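Local coordinates for 4-hydroxybenzoyl-CoA thioesterase (Bacillus halodurans, PDB 5WH9), which probably hydrolyses the thioester bond of gentisyl-coenzyme A, as a hotdog-fold thioesterase of the 4-hydroxybenzoyl-CoA family, at residues Tyr27-Met30 with Asp31-Cys34; His35-Leu38 with Thr39-Phe43; Ser125-Arg128 with Val129-Asn133. All blocks are in the same frame, centred on the assembly; numbering follows the deposited sequence.

Interaction 1 of 3, residues Tyr27-Met30 with Asp31-Cys34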
loop_
_atom_site.group_PDB
_atom_site.type_symbol
_atom_site.label_atom_id
_atom_site.label_comp_id
_atom_site.label_asym_id
_atom_site.label_seq_id
_atom_site.Cartn_x
_atom_site.Cartn_y
_atom_site.Cartn_z
ATOM N N TYR B 27 -0.501 7.653 8.452
ATOM C CA TYR B 27 0.279 8.681 7.754
ATOM C C TYR B 27 -0.263 8.923 6.354
ATOM O O TYR B 27 -0.291 10.062 5.895
ATOM C CB TYR B 27 1.769 8.308 7.738
ATOM C CG TYR B 27 2.299 8.157 9.148
ATOM C CD1 TYR B 27 2.764 9.265 9.848
ATOM C CD2 TYR B 27 2.277 6.927 9.805
ATOM C CE1 TYR B 27 3.230 9.156 11.151
ATOM C CE2 TYR B 27 2.726 6.807 11.141
ATOM C CZ TYR B 27 3.202 7.941 11.794
ATOM O OH TYR B 27 3.687 7.866 13.090
ATOM N N LYS B 28 -0.701 7.849 5.697
ATOM C CA LYS B 28 -1.382 7.913 4.410
ATOM C C LYS B 28 -2.614 8.805 4.560
ATOM O O LYS B 28 -2.877 9.687 3.735
ATOM C CB LYS B 28 -1.764 6.478 3.973
ATOM C CG LYS B 28 -2.742 6.291 2.802
ATOM C CD LYS B 28 -3.504 4.939 2.967
ATOM C CE LYS B 28 -4.160 4.388 1.683
ATOM N NZ LYS B 28 -5.315 5.169 1.067
ATOM N N TRP B 29 -3.361 8.591 5.637
ATOM C CA TRP B 29 -4.584 9.355 5.833
ATOM C C TRP B 29 -4.278 10.816 6.133
ATOM O O TRP B 29 -5.005 11.687 5.667
ATOM C CB TRP B 29 -5.462 8.731 6.922
ATOM C CG TRP B 29 -6.084 7.442 6.498
ATOM C CD1 TRP B 29 -6.633 7.154 5.282
ATOM C CD2 TRP B 29 -6.216 6.257 7.291
ATOM N NE1 TRP B 29 -7.093 5.862 5.272
ATOM C CE2 TRP B 29 -6.847 5.290 6.494
ATOM C CE3 TRP B 29 -5.851 5.917 8.600
ATOM C CZ2 TRP B 29 -7.137 4.010 6.966
ATOM C CZ3 TRP B 29 -6.131 4.664 9.056
ATOM C CH2 TRP B 29 -6.766 3.722 8.247
ATOM N N MET B 30 -3.208 11.093 6.885
ATOM C CA MET B 30 -2.792 12.477 7.107
ATOM C C MET B 30 -2.349 13.115 5.810
ATOM O O MET B 30 -2.687 14.266 5.514
ATOM C CB MET B 30 -1.664 12.577 8.124
ATOM C CG MET B 30 -2.144 12.414 9.546
ATOM S SD MET B 30 -0.846 12.673 10.773
ATOM C CE MET B 30 0.392 11.512 10.198
ATOM N N ASP B 31 -1.604 12.370 5.013
ATOM C CA ASP B 31 -1.238 12.907 3.716
ATOM C C ASP B 31 -2.513 13.276 2.935
ATOM O O ASP B 31 -2.590 14.345 2.320
ATOM C CB ASP B 31 -0.383 11.915 2.943
ATOM C CG ASP B 31 0.146 12.497 1.667
ATOM O OD1 ASP B 31 1.188 13.175 1.701
ATOM O OD2 ASP B 31 -0.483 12.283 0.621
ATOM N N GLU B 32 -3.520 12.408 2.974
ATOM C CA GLU B 32 -4.764 12.694 2.274
ATOM C C GLU B 32 -5.479 13.893 2.892
ATOM O O GLU B 32 -6.001 14.746 2.183
ATOM C CB GLU B 32 -5.685 11.480 2.282
ATOM C CG GLU B 32 -5.034 10.264 1.679
ATOM C CD GLU B 32 -5.907 9.016 1.729
ATOM O OE1 GLU B 32 -7.109 9.105 2.083
ATOM O OE2 GLU B 32 -5.374 7.942 1.414
ATOM N N ALA B 33 -5.503 13.964 4.213
ATOM C CA ALA B 33 -6.135 15.105 4.853
ATOM C C ALA B 33 -5.438 16.384 4.415
ATOM O O ALA B 33 -6.105 17.361 4.082
ATOM C CB ALA B 33 -6.106 14.974 6.352
ATOM N N CYS B 34 -4.101 16.370 4.410
ATOM C CA CYS B 34 -3.322 17.543 4.018
ATOM C C CYS B 34 -3.717 18.065 2.650
ATOM O O CYS B 34 -3.915 19.262 2.483
ATOM C CB CYS B 34 -1.826 17.242 4.017
ATOM S SG CYS B 34 -0.833 18.558 3.225
#
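Y27 O accepts from D31 N at 2.8 Å, the first of four successive i to i+4 bonds. K28 O, W29 O and M30 O receive E32 N, A33 N and C34 N in the same way. The two segments are one unbroken run of alpha helix.

The side-chain contact centres on E32. K28 NZ makes a salt bridge to E32 OE2 at 2.8 Å, meeting the oxygen nearly along its C-O axis. The lysine runs outward with CG anti to the backbone N (chi1 167°), then bends at its last torsion to bring NZ to the carboxylate. E32 OE1 faces the other way. It lies at the edge of the W29 ring, in its plane, 3.8 Å from W29 CD1. The ring and carboxylate planes are almost perpendicular, at 89°. OE1 is also hydrogen-bonded to Y6 OH, so each oxygen has its own partner. Cutting E32 back to an alanine would remove both oxygens, and would probably leave K28 without its ion-pair mate and Y6 OH without this acceptor.

D31 pairs with R108 on the sheet, and Y27 stacks on Y27 of the second subunit. This is the N-terminal part of the long helix that the antiparallel sheet wraps, the "sausage" of the hotdog fold.

Interaction 2 of 3, residues His35-Leu38 with Thr39-Phe43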
loop_
_atom_site.group_PDB
_atom_site.type_symbol
_atom_site.label_atom_id
_atom_site.label_comp_id
_atom_site.label_asym_id
_atom_site.label_seq_id
_atom_site.Cartn_x
_atom_site.Cartn_y
_atom_site.Cartn_z
ATOM N N HIS B 35 -3.817 17.161 1.673
ATOM C CA HIS B 35 -4.196 17.517 0.308
ATOM C C HIS B 35 -5.629 18.024 0.247
ATOM O O HIS B 35 -5.965 18.926 -0.524
ATOM C CB HIS B 35 -4.097 16.295 -0.595
ATOM C CG HIS B 35 -2.709 15.992 -1.066
ATOM N ND1 HIS B 35 -1.821 15.223 -0.336
ATOM C CD2 HIS B 35 -2.066 16.335 -2.205
ATOM C CE1 HIS B 35 -0.683 15.125 -0.997
ATOM N NE2 HIS B 35 -0.810 15.779 -2.142
ATOM N N HIS B 36 -6.490 17.398 1.034
ATOM C CA HIS B 36 -7.888 17.787 1.053
ATOM C C HIS B 36 -8.020 19.135 1.719
ATOM O O HIS B 36 -8.924 19.907 1.428
ATOM C CB HIS B 36 -8.714 16.752 1.806
ATOM C CG HIS B 36 -10.091 17.214 2.147
ATOM N ND1 HIS B 36 -10.353 18.017 3.234
ATOM C CD2 HIS B 36 -11.286 16.967 1.561
ATOM C CE1 HIS B 36 -11.654 18.249 3.301
ATOM N NE2 HIS B 36 -12.241 17.622 2.296
ATOM N N PHE B 37 -7.097 19.401 2.630
ATOM C CA PHE B 37 -7.062 20.650 3.355
ATOM C C PHE B 37 -6.719 21.783 2.391
ATOM O O PHE B 37 -7.441 22.753 2.321
ATOM C CB PHE B 37 -6.037 20.545 4.481
ATOM C CG PHE B 37 -5.956 21.760 5.358
ATOM C CD1 PHE B 37 -6.962 22.046 6.257
ATOM C CD2 PHE B 37 -4.846 22.595 5.308
ATOM C CE1 PHE B 37 -6.884 23.165 7.069
ATOM C CE2 PHE B 37 -4.757 23.710 6.121
ATOM C CZ PHE B 37 -5.785 23.998 7.000
ATOM N N LEU B 38 -5.625 21.654 1.642
ATOM C CA LEU B 38 -5.180 22.725 0.743
ATOM C C LEU B 38 -6.188 22.986 -0.376
ATOM O O LEU B 38 -6.394 24.126 -0.810
ATOM C CB LEU B 38 -3.821 22.374 0.123
ATOM C CG LEU B 38 -2.585 22.561 1.006
ATOM C CD1 LEU B 38 -1.358 22.005 0.343
ATOM C CD2 LEU B 38 -2.393 24.031 1.313
ATOM N N THR B 39 -6.809 21.915 -0.848
ATOM C CA THR B 39 -7.802 22.022 -1.895
ATOM C C THR B 39 -9.023 22.813 -1.429
ATOM O O THR B 39 -9.491 23.716 -2.122
ATOM C CB THR B 39 -8.224 20.634 -2.403
ATOM O OG1 THR B 39 -7.139 20.053 -3.133
ATOM C CG2 THR B 39 -9.458 20.735 -3.294
ATOM N N GLU B 40 -9.544 22.488 -0.256
ATOM C CA GLU B 40 -10.714 23.207 0.227
ATOM C C GLU B 40 -10.410 24.673 0.535
ATOM O O GLU B 40 -11.312 25.511 0.512
ATOM C CB GLU B 40 -11.330 22.508 1.428
ATOM C CG GLU B 40 -11.890 21.124 1.097
ATOM C CD GLU B 40 -13.175 21.152 0.259
ATOM O OE1 GLU B 40 -14.216 21.616 0.788
ATOM O OE2 GLU B 40 -13.145 20.683 -0.910
ATOM N N LEU B 41 -9.142 24.979 0.815
ATOM C CA LEU B 41 -8.704 26.361 0.991
ATOM C C LEU B 41 -8.664 27.101 -0.338
ATOM O O LEU B 41 -8.525 28.313 -0.367
ATOM C CB LEU B 41 -7.322 26.435 1.646
ATOM C CG LEU B 41 -7.255 26.375 3.172
ATOM C CD1 LEU B 41 -5.812 26.417 3.635
ATOM C CD2 LEU B 41 -8.047 27.516 3.813
ATOM N N GLY B 42 -8.768 26.368 -1.440
ATOM C CA GLY B 42 -8.782 26.989 -2.754
ATOM C C GLY B 42 -7.579 26.689 -3.628
ATOM O O GLY B 42 -7.423 27.265 -4.710
ATOM N N PHE B 43 -6.729 25.777 -3.169
ATOM C CA PHE B 43 -5.526 25.426 -3.911
ATOM C C PHE B 43 -5.526 23.927 -4.216
ATOM O O PHE B 43 -4.922 23.146 -3.484
ATOM C CB PHE B 43 -4.287 25.826 -3.105
ATOM C CG PHE B 43 -4.358 27.228 -2.550
ATOM C CD1 PHE B 43 -3.885 28.304 -3.284
ATOM C CD2 PHE B 43 -4.930 27.465 -1.301
ATOM C CE1 PHE B 43 -3.961 29.594 -2.783
ATOM C CE2 PHE B 43 -5.015 28.755 -0.790
ATOM C CZ PHE B 43 -4.524 29.825 -1.534
#
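The H36 ring carries E40 CG over one face. The methylene stands 3.9 Å from the ring centroid and 22° off the normal, a CH-pi contact. It sits toward the rim, with H36 CE1 its nearest ring atom at 3.6 Å. The E40 chain bends at chi2, and the carboxylate and imidazole planes are 16° apart. The H36 ring also meets Y6.

The F37 ring is approached obliquely by L41, whose CD1 lies 3.8 Å from F37 CE2. These two side chains run side by side and point the same way. At the edge of the F43 ring, near its plane, is the carbonyl oxygen of L38.

T39 adds a polar link. Its OG1 and its backbone N both donate to H35 O, each at 3.1 Å, and they come from opposite faces of the carbonyl plane. The hydroxyl is thus turned back against its own helix. H35 ND1 is hydrogen-bonded to D31 O one turn earlier, and the H35 ring meets F12 and F70 of the third subunit.

The chain then leaves the helix. G42 has a positive phi of 113°, a backbone shape in which any CB would collide with the carbonyl oxygen of L41. L38 and L41 pack on F131, and F43 on V127 and A130, all of helix 125-131. F43 N donates to L38 O at 2.9 Å, and G42 N to T39 O at 2.8 Å. These two bonds, with the positive phi of G42, make a Schellman motif, which closes the C-terminal end of the central hotdog helix.

Interaction 3 of 3, residues Ser125-Arg128 with Val129-Asn133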
loop_
_atom_site.group_PDB
_atom_site.type_symbol
_atom_site.label_atom_id
_atom_site.label_comp_id
_atom_site.label_asym_id
_atom_site.label_seq_id
_atom_site.Cartn_x
_atom_site.Cartn_y
_atom_site.Cartn_z
ATOM N N SER B 125 2.421 33.476 -1.375
ATOM C CA SER B 125 1.783 34.541 -0.709
ATOM C C SER B 125 0.281 34.317 -0.583
ATOM O O SER B 125 -0.283 34.568 0.429
ATOM C CB SER B 125 2.161 35.801 -1.464
ATOM O OG SER B 125 1.680 35.817 -2.771
ATOM N N SER B 126 -0.340 33.820 -1.622
ATOM C CA SER B 126 -1.741 33.519 -1.592
ATOM C C SER B 126 -2.063 32.431 -0.603
ATOM O O SER B 126 -3.066 32.471 0.030
ATOM C CB SER B 126 -2.145 33.083 -2.949
ATOM O OG SER B 126 -1.199 32.174 -3.404
ATOM N N VAL B 127 -1.208 31.433 -0.541
ATOM C CA VAL B 127 -1.328 30.356 0.432
ATOM C C VAL B 127 -1.072 30.904 1.830
ATOM O O VAL B 127 -1.822 30.634 2.762
ATOM C CB VAL B 127 -0.360 29.205 0.121
ATOM C CG1 VAL B 127 -0.485 28.122 1.159
ATOM C CG2 VAL B 127 -0.651 28.635 -1.264
ATOM N N ARG B 128 -0.029 31.708 1.970
ATOM C CA ARG B 128 0.269 32.319 3.261
ATOM C C ARG B 128 -0.964 33.008 3.838
ATOM O O ARG B 128 -1.358 32.733 4.963
ATOM C CB ARG B 128 1.432 33.308 3.136
ATOM C CG ARG B 128 1.994 33.791 4.459
ATOM C CD ARG B 128 3.214 34.670 4.233
ATOM N NE ARG B 128 2.938 35.728 3.258
ATOM C CZ ARG B 128 3.528 35.829 2.066
ATOM N NH1 ARG B 128 4.444 34.935 1.692
ATOM N NH2 ARG B 128 3.211 36.831 1.249
ATOM N N VAL B 129 -1.577 33.891 3.057
ATOM C CA VAL B 129 -2.762 34.621 3.499
ATOM C C VAL B 129 -3.939 33.699 3.807
ATOM O O VAL B 129 -4.765 33.991 4.675
ATOM C CB VAL B 129 -3.209 35.661 2.440
ATOM C CG1 VAL B 129 -4.614 36.193 2.751
ATOM C CG2 VAL B 129 -2.194 36.796 2.335
ATOM N N ALA B 130 -4.028 32.597 3.075
ATOM C CA ALA B 130 -5.100 31.635 3.288
ATOM C C ALA B 130 -4.878 30.861 4.598
ATOM O O ALA B 130 -5.831 30.528 5.293
ATOM C CB ALA B 130 -5.226 30.686 2.078
ATOM N N PHE B 131 -3.614 30.580 4.917
ATOM C CA PHE B 131 -3.229 30.007 6.206
ATOM C C PHE B 131 -3.402 31.015 7.345
ATOM O O PHE B 131 -3.657 30.637 8.487
ATOM C CB PHE B 131 -1.762 29.551 6.180
ATOM C CG PHE B 131 -1.527 28.278 5.420
ATOM C CD1 PHE B 131 -2.564 27.400 5.170
ATOM C CD2 PHE B 131 -0.261 27.959 4.953
ATOM C CE1 PHE B 131 -2.348 26.231 4.471
ATOM C CE2 PHE B 131 -0.038 26.789 4.256
ATOM C CZ PHE B 131 -1.081 25.928 4.016
ATOM N N ALA B 132 -3.238 32.295 7.032
ATOM C CA ALA B 132 -3.344 33.336 8.042
ATOM C C ALA B 132 -4.778 33.854 8.147
ATOM O O ALA B 132 -5.007 35.054 8.308
ATOM C CB ALA B 132 -2.373 34.474 7.748
ATOM N N ASN B 133 -5.741 32.943 8.057
ATOM C CA ASN B 133 -7.149 33.308 8.156
ATOM C C ASN B 133 -8.003 32.085 8.471
ATOM O O ASN B 133 -9.202 32.074 8.187
ATOM C CB ASN B 133 -7.614 33.976 6.867
#
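V127 makes the main apolar contact of this short helix. Its CG1 lies over one face of the F131 ring, 3.8 Å from the ring centroid, in a CH-pi contact. The methyl is displaced toward the rim, and F131 CE2 is its nearest ring atom at 3.4 Å. The two side chains lie alongside, pointing the same way. CG1 is anti to the backbone N (chi1 179°), which directs it along the helix to the ring one turn on. F131 N also donates to V127 O at 2.8 Å.

R128 and V129 lose slightly more surface than V127, much of it close to the backbone. V129 N donates to S125 O at 3.0 Å. V129 CG2 rests 3.5 Å from the same S125 O. R128 O accepts from A132 N at 2.8 Å. The R128 side chain starts out extended and bends at chi3 (51°). That turn folds the guanidinium back, with one face over S125 CA.

F131 further meets F88 and packs on F37 of helix 25-40. V127 and F131 form an i to i+4 aliphatic-aromatic pair on the buried side of the last helix, which packs against the end of the central hotdog helix.

Overall arrangement
Interactions 1 and 2 follow directly along helix 25-40, with centres about 12 Å apart. Interaction 1 lies near the centre of the chain, against the antiparallel sheet. Interaction 2 takes the helix to its C-terminal end. Interaction 3 comes much later in the chain, on helix 125-131, its centre about 12 Å from that of interaction 2 and about 21 Å from that of interaction 1. It touches interaction 2 alone, where F43 CZ is 3.4 Å from S126 O. The C-terminal helix therefore packs on the far end of the hotdog helix. Interactions 1 and 2 both meet neighbouring subunits, interaction 2 through H35; no other chain of the assembly touches interaction 3.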